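Side-chain contacts in 3-deoxy-manno-octulosonate cytidylyltransferase (Escherichia coli, PDB 1H7E), which catalyses the joining of CTP and the eight-carbon sugar KDO to CMP-KDO and diphosphate, probably activating the sugar for lipopolysaccharide synthesis: residues R79-E82 with V83-V87; Y176-R180 with D181-N185; T50-P53 with R54-Q57; Y34-A37 with L38-A41. One frame throughout, in Å; residues are numbered along the deposited sequence.

Contact 1 of 4, residues R79-E82 with V83-V87; sequences RLVE and VMHKV
Met84 lies beside Val81 on the same flank of helix 76-86, the two side chains pointing the same way, one turn apart. At its root, Met84 CB rests 3.4 Å from Val81 O. The next carbon, CG, stands opposite the backbone N (chi1 176°), after which bends at chi2 and chi3 fold the chain back on itself. This fold brings the methyl CE to 4.1 Å from Val81 CG1 and to 3.6 Å from Val81 O, while CE also sits over the centre of one face of the neighbouring His85 ring. An unbranched, flexible thioether suits such a doubled-back path, and beyond it Leu183 and Gln184 of helix 180-185 pack against Met84.

The backbone beneath is regular helix: Met84 N donates to Leu80 O at 2.9 Å, and Val83 N to Arg79 O at 3.2 Å. Val83 turns its branched end to strand 45-50. On the polar flank, Glu82 and Lys86 are joined through a water, 3.0 Å from Glu82 OE2 and 3.1 Å from Lys86 NZ, and not by direct contact of their charges; Glu82 OE1 is taken by His73 and the backbone N of Arg70. Leu80, Val83 and Met84 face the fold while Lys86 lies at the exposed side, as in an amphipathic helix, here the connecting helix of the beta-alpha-beta crossover from strand 65-68 to strand 91-94 in a Rossmann-like nucleotidyltransferase fold.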
loop_
_atom_site.group_PDB
_atom_site.type_symbol
_atom_site.label_atom_id
_atom_site.label_comp_id
_atom_site.label_asym_id
_atom_site.label_seq_id
_atom_site.Cartn_x
_atom_site.Cartn_y
_atom_site.Cartn_z
ATOM N N ARG A 79 -16.805 18.849 0.602
ATOM C CA ARG A 79 -17.150 20.104 -0.062
ATOM C C ARG A 79 -17.425 19.868 -1.550
ATOM O O ARG A 79 -18.344 20.458 -2.120
ATOM C CB ARG A 79 -16.041 21.130 0.132
ATOM C CG ARG A 79 -16.211 22.415 -0.677
ATOM C CD ARG A 79 -15.185 23.498 -0.261
ATOM N NE ARG A 79 -15.685 24.349 0.825
ATOM C CZ ARG A 79 -15.570 24.086 2.125
ATOM N NH1 ARG A 79 -14.947 22.991 2.547
ATOM N NH2 ARG A 79 -16.169 24.868 3.008
ATOM N N LEU A 80 -16.651 18.977 -2.171
ATOM C CA LEU A 80 -16.834 18.635 -3.586
ATOM C C LEU A 80 -18.150 17.857 -3.801
ATOM O O LEU A 80 -18.756 17.960 -4.864
ATOM C CB LEU A 80 -15.629 17.820 -4.108
ATOM C CG LEU A 80 -15.529 17.443 -5.589
ATOM C CD1 LEU A 80 -15.443 18.680 -6.448
ATOM C CD2 LEU A 80 -14.295 16.600 -5.808
ATOM N N VAL A 81 -18.574 17.067 -2.811
ATOM C CA VAL A 81 -19.827 16.300 -2.903
ATOM C C VAL A 81 -21.021 17.275 -2.965
ATOM O O VAL A 81 -21.955 17.096 -3.762
ATOM C CB VAL A 81 -19.973 15.294 -1.709
ATOM C CG1 VAL A 81 -21.382 14.722 -1.631
ATOM C CG2 VAL A 81 -18.983 14.138 -1.885
ATOM N N GLU A 82 -20.960 18.328 -2.159
ATOM C CA GLU A 82 -22.011 19.328 -2.177
ATOM C C GLU A 82 -22.052 20.021 -3.546
ATOM O O GLU A 82 -23.133 20.267 -4.077
ATOM C CB GLU A 82 -21.821 20.374 -1.088
ATOM C CG GLU A 82 -22.958 21.386 -1.078
ATOM C CD GLU A 82 -22.736 22.561 -0.147
ATOM O OE1 GLU A 82 -21.711 22.596 0.571
ATOM O OE2 GLU A 82 -23.600 23.467 -0.129
ATOM N N VAL A 83 -20.886 20.346 -4.107
ATOM C CA VAL A 83 -20.836 20.994 -5.413
ATOM C C VAL A 83 -21.394 20.070 -6.492
ATOM O O VAL A 83 -22.096 20.513 -7.408
ATOM C CB VAL A 83 -19.375 21.406 -5.807
ATOM C CG1 VAL A 83 -19.330 21.884 -7.267
ATOM C CG2 VAL A 83 -18.874 22.501 -4.878
ATOM N N MET A 84 -21.075 18.783 -6.382
ATOM C CA MET A 84 -21.506 17.775 -7.347
ATOM C C MET A 84 -23.027 17.717 -7.558
ATOM O O MET A 84 -23.491 17.509 -8.673
ATOM C CB MET A 84 -20.966 16.396 -6.935
ATOM C CG MET A 84 -21.413 15.216 -7.800
ATOM S SD MET A 84 -22.965 14.461 -7.235
ATOM C CE MET A 84 -22.544 13.993 -5.512
ATOM N N HIS A 85 -23.790 17.868 -6.483
ATOM C CA HIS A 85 -25.257 17.839 -6.590
ATOM C C HIS A 85 -25.835 18.986 -7.412
ATOM O O HIS A 85 -26.870 18.827 -8.065
ATOM C CB HIS A 85 -25.885 17.868 -5.212
ATOM C CG HIS A 85 -25.774 16.575 -4.487
ATOM N ND1 HIS A 85 -26.297 15.401 -4.982
ATOM C CD2 HIS A 85 -25.209 16.270 -3.297
ATOM C CE1 HIS A 85 -26.057 14.424 -4.123
ATOM N NE2 HIS A 85 -25.399 14.925 -3.094
ATOM N N LYS A 86 -25.146 20.125 -7.372
ATOM C CA LYS A 86 -25.534 21.337 -8.083
ATOM C C LYS A 86 -24.911 21.548 -9.448
ATOM O O LYS A 86 -25.549 22.125 -10.316
ATOM C CB LYS A 86 -25.282 22.561 -7.213
ATOM C CG LYS A 86 -26.222 22.609 -6.044
ATOM C CD LYS A 86 -26.011 23.823 -5.185
ATOM C CE LYS A 86 -27.085 23.884 -4.116
ATOM N NZ LYS A 86 -26.929 25.109 -3.312
ATOM N N VAL A 87 -23.660 21.122 -9.633
ATOM C CA VAL A 87 -22.971 21.274 -10.917
ATOM C C VAL A 87 -22.835 19.910 -11.569
ATOM O O VAL A 87 -22.086 19.053 -11.086
ATOM C CB VAL A 87 -21.571 21.892 -10.734
ATOM C CG1 VAL A 87 -20.825 21.923 -12.058
ATOM C CG2 VAL A 87 -21.679 23.282 -10.141
HETATM O O HOH W 1 -23.973 24.445 -2.906
#

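Contact 2 of 4, residues Y176-R180 with D181-N185; sequences YAYRR and DVLQN
Tyr178 and Leu183 meet at about a right angle, the leucine reaching over one face of the phenol ring. Leu183 CD2 lies 4.1 Å above that ring plane, offset toward the rim, and Leu183 CG approaches Tyr178 CB to 3.9 Å. Val182 adds its CG1 more loosely, 4.4 Å from Tyr178 CD1. A broad ring and a branched aliphatic chain suit this inner angle, where Tyr178 and Leu183 both also touch Leu80 of helix 76-86. Two residues back along the strand, the Tyr178 hydroxyl lies over one face of the Tyr176 ring, toward its rim.

The bend that brings them together is a strand-to-helix corner: strand 169-179, lying antiparallel to strand 91-94 in the central mixed sheet, gives way to helix 180-185 at 82°. Arg179 holds the N-cap position, and its carbonyl O accepts from Val182 N at 3.1 Å. Gln184 N meets Arg180 O at the same 3.1 Å.

Arg179 and Asp181 run side by side, the guanidinium and carboxylate planes nearly parallel, yet Arg179 NE and Asp181 OD1 remain 5.9 Å from each other. Arg179 spends its guanidinium on the carbonyls of Leu120 and Met114, leaving its aliphatic CG 4.0 Å from Asp181 OD1. With CG opposite the backbone N (chi1 -176°), Arg180 runs extended to NE and carries its guanidinium past the Gln184 amide, the planes 57° apart and Arg180 NE 3.9 Å from Gln184 NE2. Arg180 NH1 goes on to the carbonyl of Met84 in helix 76-86.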
loop_
_atom_site.group_PDB
_atom_site.type_symbol
_atom_site.label_atom_id
_atom_site.label_comp_id
_atom_site.label_asym_id
_atom_site.label_seq_id
_atom_site.Cartn_x
_atom_site.Cartn_y
_atom_site.Cartn_z
ATOM N N TYR A 176 -6.857 15.708 -7.784
ATOM C CA TYR A 176 -7.643 14.502 -8.043
ATOM C C TYR A 176 -8.703 14.673 -9.120
ATOM O O TYR A 176 -9.205 15.779 -9.313
ATOM C CB TYR A 176 -8.411 14.107 -6.782
ATOM C CG TYR A 176 -7.581 13.774 -5.570
ATOM C CD1 TYR A 176 -7.161 14.777 -4.694
ATOM C CD2 TYR A 176 -7.266 12.449 -5.266
ATOM C CE1 TYR A 176 -6.447 14.465 -3.532
ATOM C CE2 TYR A 176 -6.556 12.122 -4.108
ATOM C CZ TYR A 176 -6.156 13.129 -3.251
ATOM O OH TYR A 176 -5.495 12.809 -2.095
ATOM N N ALA A 177 -9.017 13.579 -9.815
ATOM C CA ALA A 177 -10.100 13.531 -10.811
ATOM C C ALA A 177 -11.014 12.412 -10.284
ATOM O O ALA A 177 -10.552 11.300 -9.996
ATOM C CB ALA A 177 -9.579 13.179 -12.201
ATOM N N TYR A 178 -12.294 12.716 -10.107
ATOM C CA TYR A 178 -13.257 11.739 -9.609
ATOM C C TYR A 178 -14.379 11.552 -10.590
ATOM O O TYR A 178 -14.861 12.521 -11.148
ATOM C CB TYR A 178 -13.949 12.230 -8.333
ATOM C CG TYR A 178 -13.054 12.515 -7.164
ATOM C CD1 TYR A 178 -12.758 11.519 -6.229
ATOM C CD2 TYR A 178 -12.550 13.790 -6.950
ATOM C CE1 TYR A 178 -11.994 11.791 -5.110
ATOM C CE2 TYR A 178 -11.771 14.070 -5.820
ATOM C CZ TYR A 178 -11.507 13.063 -4.911
ATOM O OH TYR A 178 -10.771 13.329 -3.787
ATOM N N ARG A 179 -14.792 10.306 -10.781
ATOM C CA ARG A 179 -15.946 9.978 -11.609
ATOM C C ARG A 179 -17.158 10.397 -10.736
ATOM O O ARG A 179 -17.098 10.354 -9.492
ATOM C CB ARG A 179 -16.009 8.472 -11.837
ATOM C CG ARG A 179 -16.348 8.071 -13.221
ATOM C CD ARG A 179 -15.107 7.620 -13.917
ATOM N NE ARG A 179 -15.176 7.886 -15.349
ATOM C CZ ARG A 179 -14.150 7.749 -16.184
ATOM N NH1 ARG A 179 -12.963 7.339 -15.725
ATOM N NH2 ARG A 179 -14.306 8.057 -17.471
ATOM N N ARG A 180 -18.249 10.815 -11.379
ATOM C CA ARG A 180 -19.449 11.246 -10.663
ATOM C C ARG A 180 -19.987 10.209 -9.659
ATOM O O ARG A 180 -20.330 10.553 -8.515
ATOM C CB ARG A 180 -20.546 11.630 -11.679
ATOM C CG ARG A 180 -21.810 12.194 -11.050
ATOM C CD ARG A 180 -22.797 12.715 -12.107
ATOM N NE ARG A 180 -24.090 13.041 -11.507
ATOM C CZ ARG A 180 -24.416 14.211 -10.959
ATOM N NH1 ARG A 180 -23.563 15.220 -10.935
ATOM N NH2 ARG A 180 -25.590 14.346 -10.351
ATOM N N ASP A 181 -20.046 8.948 -10.067
ATOM C CA ASP A 181 -20.575 7.910 -9.178
ATOM C C ASP A 181 -19.787 7.711 -7.883
ATOM O O ASP A 181 -20.358 7.284 -6.882
ATOM C CB ASP A 181 -20.782 6.581 -9.913
ATOM C CG ASP A 181 -19.514 6.062 -10.562
ATOM O OD1 ASP A 181 -19.467 5.976 -11.804
ATOM O OD2 ASP A 181 -18.564 5.712 -9.831
ATOM N N VAL A 182 -18.501 8.074 -7.873
ATOM C CA VAL A 182 -17.700 7.944 -6.652
ATOM C C VAL A 182 -18.155 8.974 -5.632
ATOM O O VAL A 182 -18.330 8.666 -4.452
ATOM C CB VAL A 182 -16.182 8.128 -6.927
ATOM C CG1 VAL A 182 -15.398 8.107 -5.612
ATOM C CG2 VAL A 182 -15.690 7.012 -7.832
ATOM N N LEU A 183 -18.400 10.193 -6.109
ATOM C CA LEU A 183 -18.838 11.276 -5.253
ATOM C C LEU A 183 -20.268 11.065 -4.739
ATOM O O LEU A 183 -20.566 11.443 -3.605
ATOM C CB LEU A 183 -18.699 12.611 -5.982
ATOM C CG LEU A 183 -17.248 13.006 -6.317
ATOM C CD1 LEU A 183 -17.253 14.240 -7.174
ATOM C CD2 LEU A 183 -16.438 13.257 -5.042
ATOM N N GLN A 184 -21.117 10.423 -5.540
ATOM C CA GLN A 184 -22.510 10.144 -5.133
ATOM C C GLN A 184 -22.585 9.138 -3.991
ATOM O O GLN A 184 -23.508 9.175 -3.171
ATOM C CB GLN A 184 -23.328 9.593 -6.297
ATOM C CG GLN A 184 -23.592 10.619 -7.375
ATOM C CD GLN A 184 -24.377 10.067 -8.541
ATOM O OE1 GLN A 184 -23.949 9.125 -9.205
ATOM N NE2 GLN A 184 -25.518 10.677 -8.818
ATOM N N ASN A 185 -21.620 8.224 -3.959
ATOM C CA ASN A 185 -21.558 7.192 -2.929
ATOM C C ASN A 185 -20.556 7.494 -1.812
ATOM O O ASN A 185 -20.452 6.728 -0.857
ATOM C CB ASN A 185 -21.189 5.843 -3.564
ATOM C CG ASN A 185 -22.217 5.371 -4.566
ATOM O OD1 ASN A 185 -23.423 5.452 -4.319
ATOM N ND2 ASN A 185 -21.747 4.880 -5.711
#

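Contact 3 of 4, residues T50-P53 with R54-Q57; sequences TDDP and RVEQ
From the loop that leaves strand 45-50, Asp52 caps the N terminus of helix 53-61 and binds Arg54 in its first turn. The capping bond runs from Arg54 N to Asp52 OD1 (2.9 Å). That same oxygen takes Arg54 NE at 3.1 Å on its syn side, while Arg54 NH2 reaches Asp52 OD2, from above the carboxylate plane, at 3.3 Å. This side-on salt bridge is possible because the arginine chain bends at chi3 (-74°), turning the edge of the guanidinium, NE and NH2, to the carboxylate; Tyr11 adds a cation-pi contact. Exchanging Asp52 for an alanine would remove both oxygens, and the Arg54 N-H would probably lose its cap and the guanidinium its anchor.

Among backbone bonds, Glu56 N meets Asp52 O at 3.1 Å, and Gln57 N reaches Pro53 O. Proline suits the first turn, where its missing N-H costs no helical bond.

The loop is steadied by an ST turn, Thr50 OG1 accepting from Asp52 N at 3.2 Å; the hydroxyl also bonds Ala9 O. Van der Waals contact follows: Thr50 CG2 lies 4.1 Å from Glu56 CB, and the hydroxyl oxygen Thr50 OG1 rests 3.5 Å from Val55 CB.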
loop_
_atom_site.group_PDB
_atom_site.type_symbol
_atom_site.label_atom_id
_atom_site.label_comp_id
_atom_site.label_asym_id
_atom_site.label_seq_id
_atom_site.Cartn_x
_atom_site.Cartn_y
_atom_site.Cartn_z
ATOM N N THR A 50 -16.393 27.944 -2.279
ATOM C CA THR A 50 -15.974 28.631 -1.077
ATOM C C THR A 50 -17.055 28.687 -0.027
ATOM O O THR A 50 -18.219 28.393 -0.302
ATOM C CB THR A 50 -15.503 30.062 -1.405
ATOM O OG1 THR A 50 -14.947 30.666 -0.235
ATOM C CG2 THR A 50 -16.649 30.911 -1.889
ATOM N N ASP A 51 -16.641 29.011 1.194
ATOM C CA ASP A 51 -17.554 29.137 2.327
ATOM C C ASP A 51 -17.522 30.570 2.883
ATOM O O ASP A 51 -18.189 30.870 3.880
ATOM C CB ASP A 51 -17.216 28.113 3.436
ATOM C CG ASP A 51 -15.787 28.251 3.987
ATOM O OD1 ASP A 51 -14.982 29.040 3.449
ATOM O OD2 ASP A 51 -15.467 27.546 4.974
ATOM N N ASP A 52 -16.799 31.453 2.190
ATOM C CA ASP A 52 -16.644 32.843 2.608
ATOM C C ASP A 52 -17.051 33.851 1.523
ATOM O O ASP A 52 -16.547 33.791 0.401
ATOM C CB ASP A 52 -15.185 33.071 3.030
ATOM C CG ASP A 52 -14.985 34.386 3.753
ATOM O OD1 ASP A 52 -14.773 35.396 3.063
ATOM O OD2 ASP A 52 -15.045 34.407 5.005
ATOM N N PRO A 53 -17.940 34.815 1.862
ATOM C CA PRO A 53 -18.424 35.846 0.929
ATOM C C PRO A 53 -17.341 36.776 0.382
ATOM O O PRO A 53 -17.492 37.336 -0.707
ATOM C CB PRO A 53 -19.467 36.609 1.757
ATOM C CG PRO A 53 -18.987 36.427 3.166
ATOM C CD PRO A 53 -18.574 34.976 3.184
ATOM N N ARG A 54 -16.257 36.947 1.132
ATOM C CA ARG A 54 -15.157 37.799 0.681
ATOM C C ARG A 54 -14.477 37.156 -0.536
ATOM O O ARG A 54 -14.137 37.847 -1.511
ATOM C CB ARG A 54 -14.146 38.029 1.816
ATOM C CG ARG A 54 -14.722 38.768 3.023
ATOM C CD ARG A 54 -13.727 38.856 4.188
ATOM N NE ARG A 54 -13.558 37.582 4.896
ATOM C CZ ARG A 54 -12.915 37.429 6.056
ATOM N NH1 ARG A 54 -12.362 38.472 6.671
ATOM N NH2 ARG A 54 -12.822 36.221 6.602
ATOM N N VAL A 55 -14.325 35.828 -0.489
ATOM C CA VAL A 55 -13.713 35.075 -1.580
ATOM C C VAL A 55 -14.676 35.027 -2.768
ATOM O O VAL A 55 -14.267 35.211 -3.922
ATOM C CB VAL A 55 -13.321 33.630 -1.138
ATOM C CG1 VAL A 55 -12.854 32.800 -2.331
ATOM C CG2 VAL A 55 -12.219 33.683 -0.118
ATOM N N GLU A 56 -15.956 34.794 -2.482
ATOM C CA GLU A 56 -16.966 34.740 -3.527
ATOM C C GLU A 56 -16.953 36.058 -4.287
ATOM O O GLU A 56 -16.985 36.073 -5.518
ATOM C CB GLU A 56 -18.340 34.538 -2.919
ATOM C CG GLU A 56 -19.464 34.644 -3.931
ATOM C CD GLU A 56 -20.818 34.714 -3.265
ATOM O OE1 GLU A 56 -20.951 35.442 -2.249
ATOM O OE2 GLU A 56 -21.741 34.029 -3.750
ATOM N N GLN A 57 -16.912 37.158 -3.538
ATOM C CA GLN A 57 -16.866 38.497 -4.117
ATOM C C GLN A 57 -15.608 38.704 -4.954
ATOM O O GLN A 57 -15.689 39.190 -6.087
ATOM C CB GLN A 57 -16.936 39.568 -3.017
ATOM C CG GLN A 57 -18.352 40.050 -2.728
ATOM C CD GLN A 57 -19.049 40.569 -3.982
ATOM O OE1 GLN A 57 -18.755 41.673 -4.460
ATOM N NE2 GLN A 57 -19.960 39.760 -4.537
#

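Contact 4 of 4, residues Y34-A37 with L38-A41; sequences YERA and LQVA
The last turn of helix 29-38, where Tyr34 meets Leu38, passes into the loop leading to strand 45-50, so this contact is the C-terminal end of a sheet-packed helix. Tyr34 CD1 and CE1 meet Leu38 CD1 obliquely, with Tyr34 CE1 3.7 Å from that methyl. With CG set opposite the backbone N (chi1 -163°), the ring stretches forward alongside the next turn and its hydroxyl reaches Lys65 N at the start of strand 65-68. Phe62 meets the ring edge-to-face. A phenylalanine in its place lacks the hydroxyl, and Lys65 N would probably be left without this acceptor.

The backbone changes its bonding as the helix closes. Leu38 N still reaches four residues back to Tyr34 O at 3.1 Å, but Gln39 N goes only three back, to Arg36 O at 3.0 Å, and Val40 N to Ala37 O at 3.2 Å. Gln39 lays its CG 3.5 Å from Glu35 O, its polar amide suited to the exposed side. Ala37, small enough to fit closely, faces Ile5 and Val46 of the sheet; Val40 also touches Ile5 and reaches Val107 of helix 104-116. Val40 CG2 lies 3.4 Å from Ala37 O. A water bridges the exit, donating to Ala37 O at 2.6 Å and to Val40 O at 2.8 Å.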
loop_
_atom_site.group_PDB
_atom_site.type_symbol
_atom_site.label_atom_id
_atom_site.label_comp_id
_atom_site.label_asym_id
_atom_site.label_seq_id
_atom_site.Cartn_x
_atom_site.Cartn_y
_atom_site.Cartn_z
ATOM N N TYR A 34 -7.252 30.134 -11.133
ATOM C CA TYR A 34 -8.404 30.180 -12.025
ATOM C C TYR A 34 -7.940 30.348 -13.465
ATOM O O TYR A 34 -8.383 29.616 -14.351
ATOM C CB TYR A 34 -9.356 31.329 -11.623
ATOM C CG TYR A 34 -10.758 31.199 -12.212
ATOM C CD1 TYR A 34 -11.039 31.622 -13.514
ATOM C CD2 TYR A 34 -11.786 30.606 -11.482
ATOM C CE1 TYR A 34 -12.309 31.445 -14.077
ATOM C CE2 TYR A 34 -13.056 30.428 -12.035
ATOM C CZ TYR A 34 -13.306 30.846 -13.328
ATOM O OH TYR A 34 -14.555 30.624 -13.859
ATOM N N GLU A 35 -7.034 31.300 -13.689
ATOM C CA GLU A 35 -6.516 31.553 -15.032
ATOM C C GLU A 35 -5.803 30.343 -15.626
ATOM O O GLU A 35 -5.969 30.054 -16.809
ATOM C CB GLU A 35 -5.610 32.778 -15.048
ATOM C CG GLU A 35 -6.335 34.065 -14.677
ATOM C CD GLU A 35 -5.477 35.305 -14.861
ATOM O OE1 GLU A 35 -4.376 35.198 -15.436
ATOM O OE2 GLU A 35 -5.908 36.395 -14.444
ATOM N N ARG A 36 -5.025 29.614 -14.821
ATOM C CA ARG A 36 -4.365 28.406 -15.342
ATOM C C ARG A 36 -5.372 27.298 -15.622
ATOM O O ARG A 36 -5.256 26.591 -16.615
ATOM C CB ARG A 36 -3.263 27.926 -14.403
ATOM C CG ARG A 36 -1.986 28.681 -14.636
ATOM C CD ARG A 36 -1.268 28.939 -13.367
ATOM N NE ARG A 36 -0.159 29.863 -13.575
ATOM C CZ ARG A 36 1.086 29.504 -13.882
ATOM N NH1 ARG A 36 1.418 28.224 -14.026
ATOM N NH2 ARG A 36 2.012 30.442 -14.023
ATOM N N ALA A 37 -6.397 27.190 -14.775
ATOM C CA ALA A 37 -7.449 26.184 -14.952
ATOM C C ALA A 37 -8.180 26.386 -16.284
ATOM O O ALA A 37 -8.548 25.411 -16.957
ATOM C CB ALA A 37 -8.432 26.248 -13.782
ATOM N N LEU A 38 -8.349 27.651 -16.686
ATOM C CA LEU A 38 -9.021 27.963 -17.947
ATOM C C LEU A 38 -8.255 27.482 -19.165
ATOM O O LEU A 38 -8.852 27.279 -20.218
ATOM C CB LEU A 38 -9.273 29.465 -18.081
ATOM C CG LEU A 38 -10.424 29.984 -17.244
ATOM C CD1 LEU A 38 -10.447 31.497 -17.283
ATOM C CD2 LEU A 38 -11.704 29.393 -17.772
ATOM N N GLN A 39 -6.940 27.300 -19.011
ATOM C CA GLN A 39 -6.077 26.851 -20.095
ATOM C C GLN A 39 -6.087 25.343 -20.307
ATOM O O GLN A 39 -5.434 24.847 -21.217
ATOM C CB GLN A 39 -4.646 27.322 -19.850
ATOM C CG GLN A 39 -4.497 28.835 -19.705
ATOM C CD GLN A 39 -3.073 29.258 -19.331
ATOM O OE1 GLN A 39 -2.107 28.587 -19.692
ATOM N NE2 GLN A 39 -2.942 30.369 -18.599
ATOM N N VAL A 40 -6.821 24.611 -19.472
ATOM C CA VAL A 40 -6.877 23.153 -19.590
ATOM C C VAL A 40 -7.883 22.752 -20.647
ATOM O O VAL A 40 -9.072 23.024 -20.518
ATOM C CB VAL A 40 -7.253 22.465 -18.241
ATOM C CG1 VAL A 40 -7.256 20.958 -18.396
ATOM C CG2 VAL A 40 -6.290 22.885 -17.143
ATOM N N ALA A 41 -7.401 22.103 -21.696
ATOM C CA ALA A 41 -8.274 21.659 -22.773
ATOM C C ALA A 41 -9.190 20.543 -22.300
ATOM O O ALA A 41 -8.818 19.772 -21.416
ATOM C CB ALA A 41 -7.439 21.174 -23.951
HETATM O O HOH W 2 -10.363 24.758 -18.682
#

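In the fold
From the N terminus the chain comes first to contact 4, which closes helix 29-38 at the start of the loop to strand 45-50, then to contact 3, which closes the loop from that strand to helix 53-61. Contact 1 follows within helix 76-86, and contact 2 comes last, at the corner between strand 169-179 and helix 180-185. All four are local and lie in series: none nests within or crosses another. Contacts 1 and 2 touch, with centres about 10 Å apart, so helix 76-86 joins helix 180-185. Contact 3 meets contact 1 through a long, weak Asp51-Arg79 ion pair. Contact 4 stands apart, with nearest atoms about 9 Å from contact 3, packing against strands 3-8 and 45-50.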